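Local structure of beta-L-arabinobiosidase (Bacteroides thetaiotaomicron, 5MQR) at residues G766-D769 / F770-M774; K831-S834 / I835-I838. The protein is a multidomain glycoside hydrolase that probably cleaves arabinose-containing side chains of plant pectin. All blocks are in the same frame, centred on the assembly; numbering follows the deposited sequence.

Contact 1. Residues G766-D769 / F770-M774; sequences GDKD and FMLDM
Asp767 caps the start of helix 768-788 by reaching forward to Phe770. A chi1 of -178° sends the Asp767 carboxylate to the side opposite its own N and forward over the first turn, and Asp767 OD1 accepts the amide hydrogen of Phe770 N at 3.2 Å. The bond is nearly straight along N-H, yet the donor lies well above the carboxylate plane, 62° out of it. The other oxygen, Asp767 OD2, rests 3.6 Å from Phe770 CB, and the two side chains cross at about a right angle, the carboxylate meeting the base of the aromatic residue. Asp767 O takes the next amide, Met771 N, in a weak bond of 3.4 Å. Without the carboxylate, as with an alanine here, the Phe770 amide would probably lose its capping acceptor and Phe770 CB the cover of OD2. One residue on, Lys768 O receives Leu772 N at 2.8 Å, with the donor nearly on the extended C=O line. The aliphatic part of Lys768 also leans on this partner, Lys768 CG lying 4.1 Å from Leu772 CD1, while Leu772 CG packs against Lys768 O itself. Asp769 O in turn accepts Asp773 N at 3.1 Å from above its carbonyl plane. The carboxylate of Asp773 turns outward to a salt bridge with Arg737.

Just before the cap, Gly766, with positive phi, is the first residue to leave helix 754-765, and with Asp767 it makes a two-residue link to helix 768-788. From this turn the Phe770 side chain spreads over helix 726-737, where its ring meets His733, and it makes a cation-pi contact with Arg761 of helix 754-765. Met771, a buried selenomethionine, instead faces helices 754-765 and 820-839, so the first turn is wedged among three neighbouring helices.

Contact 2. Residues K831-S834 / I835-I838; sequences KALS and IMGI
Met836, here a selenomethionine, folds back along its own helix so that its terminal methyl meets the preceding turn. CG stands beside the backbone N and the chain then runs extended, until a turn about the CG-SE bond (chi3 -104°) brings CE toward Ala832. There Met836 CE lies 3.8 Å from Ala832 CB and also close to Ala832 O. It also approaches Leu833, whose CD2 is 4.2 Å away from Met836 CE, the two long side chains running at a slant to one another.

Ile835 is directed otherwise: its CG1 branch packs beside Lys831 O, the same oxygen that accepts Ile835 N at 3.1 Å in a nearly straight bond. The i to i+4 pairing continues, with more bent bonds, from Met836 N, Gly837 N and Ile838 N onto Ala832 O, Leu833 O and Ser834 O, the last donor lying in the carbonyl plane. Ser834 OG finds its partner outside the two segments, bonding to Ala846 O of helix 843-864.

Such bonding, with an apolar ridge of Ala832, Leu833 and Met836 set against helices 754-765 and 768-788, is that of a regular alpha-helix in a helical bundle, consistent with the (alpha/alpha)6 barrel of six-hairpin glycosidases.

In the fold
Along the chain, helix 754-765 ends first, and contact 1 closes the short turn that leads into helix 768-788. That helix runs on to a long connection, after which helix 820-839 carries contact 2 near its C-terminal end, just ahead of helix 843-864. The two contacts are thus in series, each local to its own helix, and neither nests in nor crosses the other. They nevertheless meet in space: their centres are about 12 Å apart, and Met771 SE packs 3.7 Å from Met836 CG. This selenomethionine pair joins the start of helix 768-788 to the end of helix 820-839 within the glycoside hydrolase region, with helix 754-765 touching both contacts.

Contact 1. Residues G766-D769 / F770-M774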
loop_
_atom_site.group_PDB
_atom_site.type_symbol
_atom_site.label_atom_id
_atom_site.label_comp_id
_atom_site.label_asym_id
_atom_site.label_seq_id
_atom_site.Cartn_x
_atom_site.Cartn_y
_atom_site.Cartn_z
ATOM N N GLY A 766 15.690 1.767 -21.542
ATOM C CA GLY A 766 15.919 0.493 -22.209
ATOM C C GLY A 766 15.720 0.466 -23.715
ATOM O O GLY A 766 15.729 -0.611 -24.290
ATOM N N ASP A 767 15.551 1.619 -24.363
ATOM C CA ASP A 767 15.294 1.662 -25.811
ATOM C C ASP A 767 16.622 1.497 -26.610
ATOM O O ASP A 767 17.347 2.468 -26.895
ATOM C CB ASP A 767 14.531 2.951 -26.181
ATOM C CG ASP A 767 14.179 3.054 -27.688
ATOM O OD1 ASP A 767 14.639 2.243 -28.530
ATOM O OD2 ASP A 767 13.450 4.008 -28.037
ATOM N N LYS A 768 16.900 0.251 -26.978
ATOM C CA LYS A 768 18.144 -0.134 -27.653
ATOM C C LYS A 768 18.271 0.549 -29.007
ATOM O O LYS A 768 19.310 1.094 -29.315
ATOM C CB LYS A 768 18.222 -1.665 -27.808
ATOM C CG LYS A 768 19.566 -2.318 -27.485
ATOM C CD LYS A 768 19.366 -3.647 -26.728
ATOM C CE LYS A 768 20.688 -4.246 -26.258
ATOM N NZ LYS A 768 21.580 -4.576 -27.416
ATOM N N ASP A 769 17.206 0.567 -29.798
ATOM C CA ASP A 769 17.292 1.121 -31.160
ATOM C C ASP A 769 17.588 2.624 -31.214
ATOM O O ASP A 769 18.287 3.055 -32.126
ATOM C CB ASP A 769 16.026 0.835 -31.972
ATOM C CG ASP A 769 15.791 -0.650 -32.195
ATOM O OD1 ASP A 769 16.760 -1.441 -32.324
ATOM O OD2 ASP A 769 14.609 -1.021 -32.232
ATOM N N PHE A 770 17.042 3.404 -30.279
ATOM C CA PHE A 770 17.374 4.820 -30.207
ATOM C C PHE A 770 18.888 5.031 -29.931
ATOM O O PHE A 770 19.548 5.809 -30.642
ATOM C CB PHE A 770 16.532 5.548 -29.142
ATOM C CG PHE A 770 16.876 7.003 -29.016
ATOM C CD1 PHE A 770 17.941 7.418 -28.206
ATOM C CD2 PHE A 770 16.188 7.954 -29.764
ATOM C CE1 PHE A 770 18.290 8.761 -28.133
ATOM C CE2 PHE A 770 16.524 9.294 -29.675
ATOM C CZ PHE A 770 17.579 9.694 -28.861
HETATM N N MSE A 771 19.397 4.348 -28.897
HETATM C CA MSE A 771 20.799 4.408 -28.486
HETATM C C MSE A 771 21.694 3.925 -29.610
HETATM O O MSE A 771 22.615 4.627 -29.967
HETATM C CB MSE A 771 21.002 3.628 -27.186
HETATM C CG MSE A 771 22.422 3.615 -26.601
HETATM SE SE MSE A 771 23.446 2.155 -27.464
HETATM C CE MSE A 771 22.487 0.617 -26.671
ATOM N N LEU A 772 21.433 2.756 -30.191
ATOM C CA LEU A 772 22.286 2.205 -31.270
ATOM C C LEU A 772 22.363 3.154 -32.467
ATOM O O LEU A 772 23.454 3.373 -33.035
ATOM C CB LEU A 772 21.808 0.822 -31.728
ATOM C CG LEU A 772 21.907 -0.342 -30.709
ATOM C CD1 LEU A 772 21.223 -1.618 -31.203
ATOM C CD2 LEU A 772 23.354 -0.649 -30.368
ATOM N N ASP A 773 21.219 3.750 -32.813
ATOM C CA ASP A 773 21.139 4.718 -33.917
ATOM C C ASP A 773 21.887 6.050 -33.669
ATOM O O ASP A 773 22.226 6.729 -34.619
ATOM C CB ASP A 773 19.662 4.976 -34.276
ATOM C CG ASP A 773 19.489 6.009 -35.378
ATOM O OD1 ASP A 773 19.685 5.680 -36.572
ATOM O OD2 ASP A 773 19.180 7.167 -35.021
HETATM N N MSE A 774 22.123 6.409 -32.405
HETATM C CA MSE A 774 22.854 7.641 -32.020
HETATM C C MSE A 774 24.365 7.477 -31.896
HETATM O O MSE A 774 25.086 8.459 -31.732
HETATM C CB MSE A 774 22.314 8.173 -30.672
HETATM C CG MSE A 774 21.141 9.134 -30.851
HETATM SE SE MSE A 774 21.636 10.760 -31.837
HETATM C CE MSE A 774 22.982 11.478 -30.578
#

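Contact 2. Residues K831-S834 / I835-I838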
loop_
_atom_site.group_PDB
_atom_site.type_symbol
_atom_site.label_atom_id
_atom_site.label_comp_id
_atom_site.label_asym_id
_atom_site.label_seq_id
_atom_site.Cartn_x
_atom_site.Cartn_y
_atom_site.Cartn_z
ATOM N N LYS A 831 34.086 6.133 -21.820
ATOM C CA LYS A 831 33.607 4.945 -21.123
ATOM C C LYS A 831 32.240 4.533 -21.679
ATOM O O LYS A 831 31.994 3.356 -21.915
ATOM C CB LYS A 831 33.473 5.198 -19.621
ATOM C CG LYS A 831 33.819 3.996 -18.755
ATOM C CD LYS A 831 32.947 3.829 -17.516
ATOM C CE LYS A 831 32.764 5.102 -16.680
ATOM N NZ LYS A 831 31.720 4.830 -15.642
ATOM N N ALA A 832 31.372 5.518 -21.897
ATOM C CA ALA A 832 30.017 5.273 -22.383
ATOM C C ALA A 832 30.036 4.742 -23.809
ATOM O O ALA A 832 29.280 3.833 -24.129
ATOM C CB ALA A 832 29.172 6.534 -22.292
ATOM N N LEU A 833 30.895 5.302 -24.654
ATOM C CA LEU A 833 31.008 4.827 -26.022
ATOM C C LEU A 833 31.589 3.414 -26.090
ATOM O O LEU A 833 31.212 2.668 -26.965
ATOM C CB LEU A 833 31.814 5.806 -26.897
ATOM C CG LEU A 833 30.997 7.000 -27.415
ATOM C CD1 LEU A 833 31.898 8.148 -27.818
ATOM C CD2 LEU A 833 30.129 6.597 -28.599
ATOM N N SER A 834 32.480 3.048 -25.167
ATOM C CA SER A 834 32.975 1.677 -25.080
ATOM C C SER A 834 31.844 0.697 -24.814
ATOM O O SER A 834 31.683 -0.294 -25.533
ATOM C CB SER A 834 34.033 1.529 -23.988
ATOM O OG SER A 834 34.587 0.224 -24.013
ATOM N N ILE A 835 31.062 0.996 -23.780
ATOM C CA ILE A 835 29.847 0.224 -23.466
ATOM C C ILE A 835 28.898 0.159 -24.673
ATOM O O ILE A 835 28.411 -0.908 -24.990
ATOM C CB ILE A 835 29.150 0.744 -22.192
ATOM C CG1 ILE A 835 29.989 0.388 -20.955
ATOM C CG2 ILE A 835 27.736 0.176 -22.050
ATOM C CD1 ILE A 835 29.675 1.212 -19.721
HETATM N N MSE A 836 28.691 1.263 -25.381
HETATM C CA MSE A 836 27.842 1.242 -26.588
HETATM C C MSE A 836 28.407 0.386 -27.693
HETATM O O MSE A 836 27.659 -0.137 -28.502
HETATM C CB MSE A 836 27.531 2.649 -27.125
HETATM C CG MSE A 836 26.629 3.365 -26.120
HETATM SE SE MSE A 836 26.141 5.178 -26.727
HETATM C CE MSE A 836 27.312 6.251 -25.570
ATOM N N GLY A 837 29.732 0.272 -27.764
ATOM C CA GLY A 837 30.393 -0.668 -28.661
ATOM C C GLY A 837 30.021 -2.111 -28.364
ATOM O O GLY A 837 29.671 -2.858 -29.272
ATOM N N ILE A 838 30.068 -2.498 -27.092
ATOM C CA ILE A 838 29.693 -3.856 -26.684
ATOM C C ILE A 838 28.219 -4.141 -27.004
ATOM O O ILE A 838 27.905 -5.206 -27.515
ATOM C CB ILE A 838 29.948 -4.107 -25.188
ATOM C CG1 ILE A 838 31.451 -4.007 -24.882
ATOM C CG2 ILE A 838 29.409 -5.479 -24.764
ATOM C CD1 ILE A 838 31.736 -3.690 -23.419
#